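Local coordinates for catalase (Bacillus pumilus, PDB 4QOL), which catalyses the breakdown of hydrogen peroxide to water and dioxygen at a heme iron and shows peroxidase-like reactivity with phenolic substrates, at residues A61-V66 and M298-N303; D90-F95 and E312-T317; R112-K117 and A192-S197; F316-L321 and F338-T343. One frame throughout, in Å; residues are numbered along the deposited sequence.

Contact 1 (A61-V66 and M298-N303); sequences AGAYGV and MTLNRN
Tyr-64 faces both Asn-301 and Arg-302 across two antiparallel strands of the catalase beta barrel, which makes this a classic beta bulge. The backbone bonds are the evidence. Tyr-64 N donates to Arg-302 O at 2.8 Å, and Tyr-64 O accepts from two successive amides, Asn-301 N at 2.9 Å and Arg-302 N at 3.2 Å. These two donors differ in approach: the Asn-301 amide lies in the carbonyl plane, that of Arg-302 above it. Past the bulge, Val-66 and Thr-299 resume a regular hydrogen-bonded pair.

Among the side chains, the Arg-302 guanidinium lies flat over one face of the Tyr-64 ring, planes 16° apart, a cation-pi stack with CZ 4.1 Å from the ring centroid. A bend at chi3 (49°) turns the chain back over the ring, so that Arg-302 NH2 comes within 3.5 Å of Tyr-64 CG. The phenol oxygen is hydrogen-bonded to Glu-310. A leucine in place of Tyr-64 would probably leave the guanidinium without its flat partner and Glu-310 without this hydroxyl.

Weaker terms follow: Gly-65 CA makes a CA-H...O contact with Thr-299 O at 3.1 Å. Where the strands part, one water donates both to Gly-62 O and to Asn-303 OD1.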
# COMPACT_ATOMS: atom_id res chain seq x y z
N ALA A 61 10.25 -4.65 22.37
CA ALA A 61 9.37 -4.30 23.46
C ALA A 61 9.61 -2.85 23.80
O ALA A 61 10.74 -2.41 23.82
CB ALA A 61 9.62 -5.18 24.70
N GLY A 62 8.53 -2.17 24.17
CA GLY A 62 8.62 -0.74 24.46
C GLY A 62 8.15 -0.34 25.85
O GLY A 62 7.30 -1.00 26.45
N ALA A 63 8.59 0.81 26.31
CA ALA A 63 8.11 1.39 27.56
C ALA A 63 8.32 2.89 27.55
O ALA A 63 9.22 3.38 26.89
CB ALA A 63 8.83 0.77 28.73
N TYR A 64 7.50 3.60 28.31
CA TYR A 64 7.72 5.07 28.50
C TYR A 64 8.42 5.37 29.80
O TYR A 64 8.43 4.58 30.74
CB TYR A 64 6.35 5.75 28.55
CG TYR A 64 5.58 5.66 27.28
CD1 TYR A 64 4.71 4.60 27.08
CD2 TYR A 64 5.61 6.67 26.34
CE1 TYR A 64 3.94 4.52 25.91
CE2 TYR A 64 4.84 6.63 25.18
CZ TYR A 64 4.03 5.50 24.97
OH TYR A 64 3.23 5.47 23.81
N GLY A 65 9.02 6.56 29.85
CA GLY A 65 9.65 6.98 31.05
C GLY A 65 10.04 8.43 31.02
O GLY A 65 9.45 9.24 30.31
N VAL A 66 10.99 8.76 31.87
CA VAL A 66 11.47 10.14 32.04
C VAL A 66 12.99 10.17 32.08
O VAL A 66 13.62 9.30 32.65
CB VAL A 66 10.89 10.80 33.33
CG1 VAL A 66 11.44 12.19 33.52
CG2 VAL A 66 9.38 10.87 33.24
N MET A 298 17.79 8.13 33.07
CA MET A 298 16.51 7.75 32.45
C MET A 298 15.86 6.57 33.21
O MET A 298 16.50 5.54 33.47
CB MET A 298 16.73 7.31 30.99
CG MET A 298 15.45 6.78 30.33
SD MET A 298 15.73 6.47 28.56
CE MET A 298 16.70 4.96 28.60
N THR A 299 14.61 6.75 33.59
CA THR A 299 13.85 5.76 34.31
C THR A 299 12.66 5.40 33.46
O THR A 299 11.90 6.28 33.04
CB THR A 299 13.37 6.30 35.67
OG1 THR A 299 14.52 6.75 36.38
CG2 THR A 299 12.66 5.27 36.46
N LEU A 300 12.47 4.11 33.25
CA LEU A 300 11.28 3.63 32.54
C LEU A 300 10.21 3.15 33.51
O LEU A 300 10.46 2.20 34.28
CB LEU A 300 11.67 2.51 31.58
CG LEU A 300 12.74 2.91 30.56
CD1 LEU A 300 12.98 1.75 29.61
CD2 LEU A 300 12.36 4.18 29.81
N ASN A 301 9.04 3.79 33.44
CA ASN A 301 8.04 3.63 34.51
C ASN A 301 6.59 3.37 34.04
O ASN A 301 5.68 3.36 34.85
CB ASN A 301 8.08 4.83 35.44
CG ASN A 301 7.71 6.13 34.75
OD1 ASN A 301 7.24 6.14 33.62
ND2 ASN A 301 7.93 7.25 35.43
N ARG A 302 6.38 3.15 32.75
CA ARG A 302 5.03 2.94 32.24
C ARG A 302 5.02 2.01 31.01
O ARG A 302 5.67 2.29 30.01
CB ARG A 302 4.41 4.30 31.92
CG ARG A 302 2.97 4.22 31.48
CD ARG A 302 2.26 5.58 31.45
NE ARG A 302 3.03 6.62 30.75
CZ ARG A 302 2.85 7.04 29.49
NH1 ARG A 302 1.93 6.54 28.70
NH2 ARG A 302 3.64 8.00 29.02
N ASN A 303 4.21 0.95 31.07
CA ASN A 303 3.99 0.14 29.92
C ASN A 303 3.00 0.85 28.96
O ASN A 303 2.14 1.61 29.38
CB ASN A 303 3.50 -1.25 30.31
CG ASN A 303 4.55 -2.04 31.03
OD1 ASN A 303 5.70 -2.14 30.56
ND2 ASN A 303 4.19 -2.62 32.15
O HOH W 1 7.30 -3.04 28.35
O HOH W 2 15.04 9.37 35.85

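Contact 2 (D90-F95 and E312-T317); sequences DVFVRF and EQAAFT. With HEM (protoporphyrin IX containing Fe), chain E.
The rim of the Phe-316 ring meets a backbone carbonyl: Phe-92 O lies in the plane of that ring, 3.7 Å from CE2, while no direct hydrogen bond joins the two segments. The side chains of Phe-92 and Phe-316 cross at about a right angle, with Phe-92 CD2 3.8 Å from Phe-316 CZ. Ala-314 fills in beside them, its CB 3.6 Å from Phe-92 CE2, and the methylene CB of Arg-94 packs against Phe-316 CE1.

Strand 88-96 of the catalase barrel and the loop after helix 307-312 here form part of the heme pocket. CG of Arg-94 stands anti to the backbone N (chi1 -174°), and the chain runs on extended from there, carrying its guanidinium past one heme propionate. NH1 of Arg-94 donates to HEM O1D at 3.0 Å, with an angle of 156° at the hydrogen, and is also bonded to His-57 O. From another direction Phe-316 CD1 comes within 3.5 Å of the same carboxylate's CGD. The arginine charge probably helps to keep this propionate ionised. Farther out, NH2 of Arg-94 donates to a water at 2.9 Å, and that water donates in turn to Glu-312 OE2, which also forms a salt bridge with Lys-102.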
# COMPACT_ATOMS: atom_id res chain seq x y z
N ASP A 90 10.12 13.69 28.86
CA ASP A 90 9.50 12.41 28.64
C ASP A 90 10.26 11.60 27.55
O ASP A 90 10.72 12.18 26.56
CB ASP A 90 8.01 12.58 28.22
CG ASP A 90 7.12 12.97 29.37
OD1 ASP A 90 7.57 12.95 30.55
OD2 ASP A 90 5.94 13.27 29.12
N VAL A 91 10.25 10.24 27.68
CA VAL A 91 10.84 9.37 26.66
C VAL A 91 9.90 8.21 26.35
O VAL A 91 9.05 7.84 27.14
CB VAL A 91 12.23 8.76 27.03
CG1 VAL A 91 13.28 9.86 27.20
CG2 VAL A 91 12.20 7.91 28.30
N PHE A 92 10.05 7.71 25.14
CA PHE A 92 9.66 6.37 24.76
C PHE A 92 10.85 5.59 24.30
O PHE A 92 11.64 6.11 23.51
CB PHE A 92 8.57 6.38 23.64
CG PHE A 92 8.11 5.01 23.25
CD1 PHE A 92 7.30 4.28 24.10
CD2 PHE A 92 8.53 4.45 22.07
CE1 PHE A 92 6.92 2.95 23.77
CE2 PHE A 92 8.14 3.15 21.74
CZ PHE A 92 7.33 2.43 22.55
N VAL A 93 10.92 4.30 24.69
CA VAL A 93 12.09 3.46 24.44
C VAL A 93 11.65 2.14 23.89
O VAL A 93 10.71 1.55 24.40
CB VAL A 93 12.94 3.21 25.75
CG1 VAL A 93 14.04 2.19 25.48
CG2 VAL A 93 13.45 4.56 26.30
N ARG A 94 12.27 1.71 22.81
CA ARG A 94 12.06 0.34 22.32
C ARG A 94 13.40 -0.45 22.33
O ARG A 94 14.42 0.05 21.84
CB ARG A 94 11.48 0.31 20.92
CG ARG A 94 11.11 -1.09 20.42
CD ARG A 94 10.26 -1.01 19.13
NE ARG A 94 9.95 -2.33 18.56
CZ ARG A 94 10.79 -3.07 17.83
NH1 ARG A 94 12.01 -2.73 17.61
NH2 ARG A 94 10.34 -4.23 17.33
N PHE A 95 13.35 -1.64 22.91
CA PHE A 95 14.47 -2.61 22.95
C PHE A 95 14.16 -3.66 21.97
O PHE A 95 12.95 -3.96 21.75
CB PHE A 95 14.64 -3.20 24.35
CG PHE A 95 14.95 -2.16 25.43
CD1 PHE A 95 16.16 -1.52 25.51
CD2 PHE A 95 13.97 -1.86 26.37
CE1 PHE A 95 16.42 -0.62 26.55
CE2 PHE A 95 14.22 -0.95 27.40
CZ PHE A 95 15.42 -0.33 27.48
N GLU A 312 4.66 -1.40 18.12
CA GLU A 312 4.86 -1.87 16.76
C GLU A 312 4.97 -0.69 15.80
O GLU A 312 5.80 -0.71 14.91
CB GLU A 312 3.82 -2.89 16.35
CG GLU A 312 4.12 -3.47 14.98
CD GLU A 312 5.36 -4.37 14.95
OE1 GLU A 312 5.91 -4.54 13.86
OE2 GLU A 312 5.75 -4.92 16.02
N GLN A 313 4.17 0.36 16.02
CA GLN A 313 4.15 1.50 15.08
C GLN A 313 5.20 2.62 15.44
O GLN A 313 5.26 3.56 14.73
CB GLN A 313 2.78 2.18 15.06
CG GLN A 313 1.71 1.41 14.29
CD GLN A 313 0.44 2.18 14.09
OE1 GLN A 313 -0.09 2.22 12.96
NE2 GLN A 313 -0.05 2.78 15.13
N ALA A 314 5.96 2.49 16.53
CA ALA A 314 7.01 3.39 16.84
C ALA A 314 8.04 3.50 15.76
O ALA A 314 8.54 2.50 15.20
CB ALA A 314 7.64 3.08 18.17
N ALA A 315 8.42 4.71 15.46
CA ALA A 315 9.35 5.04 14.42
C ALA A 315 10.45 5.92 15.05
O ALA A 315 10.17 7.04 15.48
CB ALA A 315 8.66 5.83 13.28
N PHE A 316 11.70 5.45 15.02
CA PHE A 316 12.86 6.20 15.45
C PHE A 316 13.73 6.46 14.25
O PHE A 316 13.87 5.58 13.39
CB PHE A 316 13.68 5.40 16.45
CG PHE A 316 12.94 4.92 17.67
CD1 PHE A 316 12.22 3.76 17.64
CD2 PHE A 316 12.99 5.61 18.85
CE1 PHE A 316 11.57 3.30 18.78
CE2 PHE A 316 12.32 5.18 19.99
CZ PHE A 316 11.62 3.99 19.94
N THR A 317 14.43 7.60 14.21
CA THR A 317 15.48 7.83 13.21
C THR A 317 16.69 8.58 13.75
O THR A 317 16.52 9.54 14.51
CB THR A 317 14.96 8.52 11.96
OG1 THR A 317 16.03 8.72 11.06
CG2 THR A 317 14.28 9.83 12.26
CHA HEM E . 16.00 -0.50 13.05
CHB HEM E . 18.56 0.43 9.04
CHC HEM E . 22.70 0.47 11.80
CHD HEM E . 19.93 0.25 15.76
C1A HEM E . 16.35 -0.29 11.73
C2A HEM E . 15.45 -0.31 10.61
C3A HEM E . 16.17 -0.04 9.49
C4A HEM E . 17.50 0.15 9.90
CMA HEM E . 15.76 0.15 8.06
CAA HEM E . 13.97 -0.53 10.72
CBA HEM E . 13.40 0.74 11.38
CGA HEM E . 11.92 0.75 11.39
O1A HEM E . 11.34 1.59 12.11
O2A HEM E . 11.26 0.01 10.62
C1B HEM E . 19.90 0.49 9.50
C2B HEM E . 21.00 0.72 8.60
C3B HEM E . 22.15 0.72 9.34
C4B HEM E . 21.77 0.53 10.74
CMB HEM E . 20.85 0.94 7.12
CAB HEM E . 23.53 0.94 8.91
CBB HEM E . 23.76 1.47 7.70
C1C HEM E . 22.29 0.42 13.13
C2C HEM E . 23.11 0.75 14.19
C3C HEM E . 22.33 0.66 15.30
C4C HEM E . 21.00 0.35 14.92
CMC HEM E . 24.59 1.03 14.07
CAC HEM E . 22.73 1.03 16.62
CBC HEM E . 23.70 1.92 16.74
C1D HEM E . 18.63 0.03 15.28
C2D HEM E . 17.50 -0.17 16.20
C3D HEM E . 16.41 -0.41 15.48
C4D HEM E . 16.87 -0.35 14.09
CMD HEM E . 17.65 -0.11 17.69
CAD HEM E . 15.00 -0.65 15.97
CBD HEM E . 14.40 0.74 16.27
CGD HEM E . 13.02 0.45 16.78
O1D HEM E . 12.93 0.15 17.97
O2D HEM E . 12.01 0.50 16.04
NA HEM E . 17.63 0.03 11.28
NB HEM E . 20.43 0.39 10.73
NC HEM E . 21.00 0.25 13.57
ND HEM E . 18.21 -0.08 14.02
FE HEM E . 19.28 0.14 12.45
O HOH W 3 7.51 -4.30 18.15

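Contact 3 (R112-K117 and A192-S197); sequences RGFAVK and AEMRGS. With HEM (protoporphyrin IX containing Fe), chain E.
Phe-114 packs against Gly-196 and Met-194 in the dense half of this contact, where strand 113-120 of the barrel meets the turn and short strand around 192-197. Phe-114 CD2 lies 3.5 Å from Gly-196 CA. The fit is close enough that a CB modelled on Gly-196 would fall only 2.6 Å from Phe-114 CE2. The methyl group of Met-194 closes in from the neighbouring position, CE being 3.8 Å from Phe-114 CD2. CG of Met-194 is turned opposite the backbone N (chi1 -176°), and the extended chain carries SD to 3.5 Å from Arg-112 CB; the bend at chi3 (80°) then swings CE toward the Phe-114 ring. The two long side chains cross at about a right angle. Only the arginine's aliphatic part takes part, since its guanidinium turns off to the carbonyls of Asp-110, Leu-108 and Glu-106.

The outer side is much looser. Glu-193 and Arg-195 are partly exposed, and the Arg-195 side chain stays at least 6.5 Å from segment 112-117. Their charges pair elsewhere, Arg-195 with Glu-185 and Glu-193 with Arg-225. At the inner end the strand borders the heme: Gly-113 CA lies 3.4 Å from the heme methyl CMD, and a CB there would clash with that methyl.

No hydrogen bond crosses between the segments. Arg-195 O sits at the edge of the Phe-114 ring, 3.5 Å from CD2, buried and without a polar partner. The chemistry therefore implies a union held by dispersion and shape fit, with aromatic C-H groups as the carbonyl's neighbours.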
# COMPACT_ATOMS: atom_id res chain seq x y z
N ARG A 112 21.57 -6.05 20.79
CA ARG A 112 20.27 -5.58 21.13
C ARG A 112 20.09 -4.11 20.80
O ARG A 112 20.95 -3.29 21.13
CB ARG A 112 20.03 -5.76 22.62
CG ARG A 112 19.32 -7.08 23.03
CD ARG A 112 19.98 -8.33 22.50
NE ARG A 112 19.26 -9.58 22.92
CZ ARG A 112 19.64 -10.77 22.50
NH1 ARG A 112 20.67 -10.89 21.70
NH2 ARG A 112 18.97 -11.85 22.84
N GLY A 113 18.93 -3.79 20.23
CA GLY A 113 18.58 -2.38 20.04
C GLY A 113 18.19 -1.70 21.31
O GLY A 113 17.59 -2.31 22.20
N PHE A 114 18.46 -0.43 21.34
CA PHE A 114 18.28 0.43 22.50
C PHE A 114 17.96 1.81 21.94
O PHE A 114 18.81 2.67 21.77
CB PHE A 114 19.58 0.45 23.32
CG PHE A 114 19.43 0.94 24.73
CD1 PHE A 114 18.76 2.11 25.05
CD2 PHE A 114 20.04 0.23 25.77
CE1 PHE A 114 18.67 2.56 26.37
CE2 PHE A 114 19.96 0.66 27.07
CZ PHE A 114 19.27 1.83 27.38
N ALA A 115 16.68 2.00 21.61
CA ALA A 115 16.20 3.20 20.87
C ALA A 115 15.41 4.12 21.78
O ALA A 115 14.44 3.68 22.37
CB ALA A 115 15.32 2.78 19.68
N VAL A 116 15.86 5.35 21.96
CA VAL A 116 15.25 6.29 22.84
C VAL A 116 14.76 7.54 22.11
O VAL A 116 15.53 8.20 21.39
CB VAL A 116 16.27 6.73 23.93
CG1 VAL A 116 15.60 7.69 24.93
CG2 VAL A 116 16.85 5.50 24.64
N LYS A 117 13.48 7.83 22.29
CA LYS A 117 12.85 9.02 21.70
C LYS A 117 12.60 10.00 22.87
O LYS A 117 11.87 9.65 23.80
CB LYS A 117 11.53 8.62 21.04
CG LYS A 117 10.66 9.74 20.48
CD LYS A 117 9.36 9.26 19.81
CE LYS A 117 9.60 8.34 18.64
NZ LYS A 117 10.47 8.88 17.54
N ALA A 192 16.81 -5.09 30.72
CA ALA A 192 17.12 -4.18 31.85
C ALA A 192 18.57 -4.28 32.30
O ALA A 192 19.22 -3.28 32.62
CB ALA A 192 16.21 -4.48 33.04
N GLU A 193 19.14 -5.47 32.24
CA GLU A 193 20.52 -5.70 32.76
C GLU A 193 21.51 -5.68 31.60
O GLU A 193 22.20 -6.66 31.30
CB GLU A 193 20.54 -7.05 33.51
CG GLU A 193 19.67 -7.06 34.76
CD GLU A 193 19.68 -8.41 35.46
OE1 GLU A 193 18.67 -9.17 35.38
OE2 GLU A 193 20.68 -8.72 36.11
N MET A 194 21.51 -4.55 30.89
CA MET A 194 22.10 -4.44 29.57
C MET A 194 22.66 -3.05 29.37
O MET A 194 22.07 -2.08 29.85
CB MET A 194 20.97 -4.67 28.55
CG MET A 194 21.38 -4.70 27.14
SD MET A 194 19.98 -5.06 26.01
CE MET A 194 19.14 -3.47 25.88
N ARG A 195 23.79 -2.99 28.69
CA ARG A 195 24.45 -1.76 28.28
C ARG A 195 23.65 -1.04 27.19
O ARG A 195 22.82 -1.67 26.53
CB ARG A 195 25.80 -2.16 27.70
CG ARG A 195 26.79 -1.08 27.46
CD ARG A 195 28.01 -1.62 26.72
NE ARG A 195 28.59 -2.83 27.34
CZ ARG A 195 29.64 -2.86 28.16
NH1 ARG A 195 30.28 -1.76 28.49
NH2 ARG A 195 30.08 -4.02 28.65
N GLY A 196 23.86 0.29 27.07
CA GLY A 196 23.41 1.01 25.89
C GLY A 196 24.49 1.90 25.35
O GLY A 196 25.36 2.35 26.10
N SER A 197 24.50 2.11 24.01
CA SER A 197 25.55 2.84 23.35
C SER A 197 24.95 3.68 22.20
O SER A 197 24.16 3.16 21.46
CB SER A 197 26.57 1.88 22.77
OG SER A 197 27.09 1.01 23.78
CHA HEM E . 16.00 -0.50 13.05
CHB HEM E . 18.56 0.43 9.04
CHC HEM E . 22.70 0.47 11.80
CHD HEM E . 19.93 0.25 15.76
C1A HEM E . 16.35 -0.29 11.73
C2A HEM E . 15.45 -0.31 10.61
C3A HEM E . 16.17 -0.04 9.49
C4A HEM E . 17.50 0.15 9.90
CMA HEM E . 15.76 0.15 8.06
CAA HEM E . 13.97 -0.53 10.72
CBA HEM E . 13.40 0.74 11.38
CGA HEM E . 11.92 0.75 11.39
O1A HEM E . 11.34 1.59 12.11
O2A HEM E . 11.26 0.01 10.62
C1B HEM E . 19.90 0.49 9.50
C2B HEM E . 21.00 0.72 8.60
C3B HEM E . 22.15 0.72 9.34
C4B HEM E . 21.77 0.53 10.74
CMB HEM E . 20.85 0.94 7.12
CAB HEM E . 23.53 0.94 8.91
CBB HEM E . 23.76 1.47 7.70
C1C HEM E . 22.29 0.42 13.13
C2C HEM E . 23.11 0.75 14.19
C3C HEM E . 22.33 0.66 15.30
C4C HEM E . 21.00 0.35 14.92
CMC HEM E . 24.59 1.03 14.07
CAC HEM E . 22.73 1.03 16.62
CBC HEM E . 23.70 1.92 16.74
C1D HEM E . 18.63 0.03 15.28
C2D HEM E . 17.50 -0.17 16.20
C3D HEM E . 16.41 -0.41 15.48
C4D HEM E . 16.87 -0.35 14.09
CMD HEM E . 17.65 -0.11 17.69
CAD HEM E . 15.00 -0.65 15.97
CBD HEM E . 14.40 0.74 16.27
CGD HEM E . 13.02 0.45 16.78
O1D HEM E . 12.93 0.15 17.97
O2D HEM E . 12.01 0.50 16.04
NA HEM E . 17.63 0.03 11.28
NB HEM E . 20.43 0.39 10.73
NC HEM E . 21.00 0.25 13.57
ND HEM E . 18.21 -0.08 14.02
FE HEM E . 19.28 0.14 12.45

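Contact 4 (F316-L321 and F338-T343); sequences FTPSAL and FSYPDT. With HEM (protoporphyrin IX containing Fe), chain E.
Thr-317 opens a type I beta turn, closed by Ala-320 N donating to Thr-317 O at 3.0 Å, and its CA lies 5.3 Å from that of Tyr-340 on a helix kinked at Pro-341. The Tyr-340 ring is sandwiched. Over one face sits Pro-318, whose CD is 3.6 Å from the ring centroid and 14° off the normal, a CH-pi contact; heme C4A lies over the opposite face. The carbonyl of Phe-316 adds a close approach, O to Tyr-340 CD2 at 3.2 Å, and also accepts from Gln-344.

With OG1 of Thr-317 pointing directly away from its own amide nitrogen (chi1 179°), that oxygen meets Pro-341 CD at 3.3 Å and donates to Ser-319 OG at 2.7 Å. Ser-319 OG is hydrogen-bonded to Leu-337 O as well, which ties the turn to the helix. Putting a valine at Thr-317 would probably deprive the serine hydroxyl of this donor and let it turn more easily.

On another side of the helix, Ser-339 and Thr-343 bond to Asp-47 of the third subunit. Tyr-340 OH binds the heme iron at 2.0 Å and is hydrogen-bonded to Arg-336: the proximal site of a heme catalase, with tyrosine as the axial ligand.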
# COMPACT_ATOMS: atom_id res chain seq x y z
N PHE A 316 11.70 5.45 15.02
CA PHE A 316 12.86 6.20 15.45
C PHE A 316 13.73 6.46 14.25
O PHE A 316 13.87 5.58 13.39
CB PHE A 316 13.68 5.40 16.45
CG PHE A 316 12.94 4.92 17.67
CD1 PHE A 316 12.22 3.76 17.64
CD2 PHE A 316 12.99 5.61 18.85
CE1 PHE A 316 11.57 3.30 18.78
CE2 PHE A 316 12.32 5.18 19.99
CZ PHE A 316 11.62 3.99 19.94
N THR A 317 14.43 7.60 14.21
CA THR A 317 15.48 7.83 13.21
C THR A 317 16.69 8.58 13.75
O THR A 317 16.52 9.54 14.51
CB THR A 317 14.96 8.52 11.96
OG1 THR A 317 16.03 8.72 11.06
CG2 THR A 317 14.28 9.83 12.26
N PRO A 318 17.94 8.19 13.35
CA PRO A 318 19.14 8.94 13.83
C PRO A 318 19.14 10.37 13.29
O PRO A 318 19.80 11.17 13.86
CB PRO A 318 20.34 8.10 13.31
CG PRO A 318 19.77 6.73 13.16
CD PRO A 318 18.34 6.92 12.70
N SER A 319 18.39 10.62 12.22
CA SER A 319 18.22 11.97 11.67
C SER A 319 17.20 12.78 12.37
O SER A 319 17.07 13.94 12.07
CB SER A 319 17.93 11.95 10.16
OG SER A 319 16.92 11.00 9.82
N ALA A 320 16.59 12.30 13.44
CA ALA A 320 15.72 13.14 14.27
C ALA A 320 16.64 13.83 15.29
O ALA A 320 16.72 13.44 16.46
CB ALA A 320 14.68 12.24 14.99
N LEU A 321 17.31 14.85 14.84
CA LEU A 321 18.29 15.60 15.65
C LEU A 321 17.66 16.90 16.10
O LEU A 321 16.71 17.37 15.46
CB LEU A 321 19.51 15.84 14.78
CG LEU A 321 20.30 14.60 14.37
CD1 LEU A 321 21.14 14.80 13.12
CD2 LEU A 321 21.16 14.09 15.51
N PHE A 338 19.08 8.58 6.10
CA PHE A 338 18.10 8.31 5.00
C PHE A 338 17.19 7.08 5.29
O PHE A 338 15.98 7.18 5.11
CB PHE A 338 18.82 8.13 3.66
CG PHE A 338 17.92 7.56 2.60
CD1 PHE A 338 16.89 8.35 2.10
CD2 PHE A 338 17.99 6.24 2.21
CE1 PHE A 338 15.99 7.82 1.21
CE2 PHE A 338 17.12 5.73 1.24
CZ PHE A 338 16.14 6.54 0.74
N SER A 339 17.79 5.93 5.65
CA SER A 339 17.12 4.64 5.61
C SER A 339 15.96 4.57 6.59
O SER A 339 14.93 3.97 6.26
CB SER A 339 18.16 3.52 5.83
OG SER A 339 17.51 2.28 6.14
N TYR A 340 16.03 5.22 7.76
CA TYR A 340 14.95 5.03 8.71
C TYR A 340 13.64 5.67 8.29
O TYR A 340 12.62 5.00 8.23
CB TYR A 340 15.38 5.40 10.14
CG TYR A 340 16.39 4.55 10.79
CD1 TYR A 340 17.67 4.39 10.26
CD2 TYR A 340 16.06 3.76 11.88
CE1 TYR A 340 18.60 3.56 10.82
CE2 TYR A 340 17.04 2.97 12.51
CZ TYR A 340 18.32 2.91 11.99
OH TYR A 340 19.29 2.11 12.59
N PRO A 341 13.63 6.98 7.94
CA PRO A 341 12.36 7.59 7.51
C PRO A 341 11.90 7.02 6.19
O PRO A 341 10.68 6.79 6.03
CB PRO A 341 12.68 9.13 7.40
CG PRO A 341 13.91 9.29 8.23
CD PRO A 341 14.69 8.01 8.09
N ASP A 342 12.83 6.60 5.35
CA ASP A 342 12.49 5.83 4.13
C ASP A 342 11.70 4.59 4.40
O ASP A 342 10.63 4.38 3.85
CB ASP A 342 13.76 5.55 3.33
CG ASP A 342 13.44 4.94 2.03
OD1 ASP A 342 12.66 5.57 1.23
OD2 ASP A 342 13.87 3.78 1.72
N THR A 343 12.23 3.72 5.27
CA THR A 343 11.56 2.44 5.52
C THR A 343 10.22 2.72 6.23
O THR A 343 9.25 1.98 6.04
CB THR A 343 12.50 1.48 6.30
OG1 THR A 343 11.98 0.15 6.19
CG2 THR A 343 12.53 1.76 7.78
CHA HEM E . 16.00 -0.50 13.05
CHB HEM E . 18.56 0.43 9.04
CHC HEM E . 22.70 0.47 11.80
CHD HEM E . 19.93 0.25 15.76
C1A HEM E . 16.35 -0.29 11.73
C2A HEM E . 15.45 -0.31 10.61
C3A HEM E . 16.17 -0.04 9.49
C4A HEM E . 17.50 0.15 9.90
CMA HEM E . 15.76 0.15 8.06
CAA HEM E . 13.97 -0.53 10.72
CBA HEM E . 13.40 0.74 11.38
CGA HEM E . 11.92 0.75 11.39
O1A HEM E . 11.34 1.59 12.11
O2A HEM E . 11.26 0.01 10.62
C1B HEM E . 19.90 0.49 9.50
C2B HEM E . 21.00 0.72 8.60
C3B HEM E . 22.15 0.72 9.34
C4B HEM E . 21.77 0.53 10.74
CMB HEM E . 20.85 0.94 7.12
CAB HEM E . 23.53 0.94 8.91
CBB HEM E . 23.76 1.47 7.70
C1C HEM E . 22.29 0.42 13.13
C2C HEM E . 23.11 0.75 14.19
C3C HEM E . 22.33 0.66 15.30
C4C HEM E . 21.00 0.35 14.92
CMC HEM E . 24.59 1.03 14.07
CAC HEM E . 22.73 1.03 16.62
CBC HEM E . 23.70 1.92 16.74
C1D HEM E . 18.63 0.03 15.28
C2D HEM E . 17.50 -0.17 16.20
C3D HEM E . 16.41 -0.41 15.48
C4D HEM E . 16.87 -0.35 14.09
CMD HEM E . 17.65 -0.11 17.69
CAD HEM E . 15.00 -0.65 15.97
CBD HEM E . 14.40 0.74 16.27
CGD HEM E . 13.02 0.45 16.78
O1D HEM E . 12.93 0.15 17.97
O2D HEM E . 12.01 0.50 16.04
NA HEM E . 17.63 0.03 11.28
NB HEM E . 20.43 0.39 10.73
NC HEM E . 21.00 0.25 13.57
ND HEM E . 18.21 -0.08 14.02
FE HEM E . 19.28 0.14 12.45

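Contacts 1, 2 and 3 all reach one antiparallel sheet, in which strands 60-69, 88-96 and 113-120 are successive neighbours. The centres of contacts 1 and 2 lie about 10 Å apart, bridged by Ala-63 O and Val-93 N at 2.9 Å. Met-298 links contact 1 to contact 3, its CE being 3.8 Å from Phe-114 CE1. Contacts 2 and 3 join where Ala-315 O meets Lys-117 NZ at 2.8 Å. Contact 4 shares Phe-316 and Thr-317 with contact 2, so one loop serves both propionate and proximal tyrosine. Contacts 2, 3 and 4 all touch the heme; the side chain of Ala-63 in contact 1 stays about 12 Å from it.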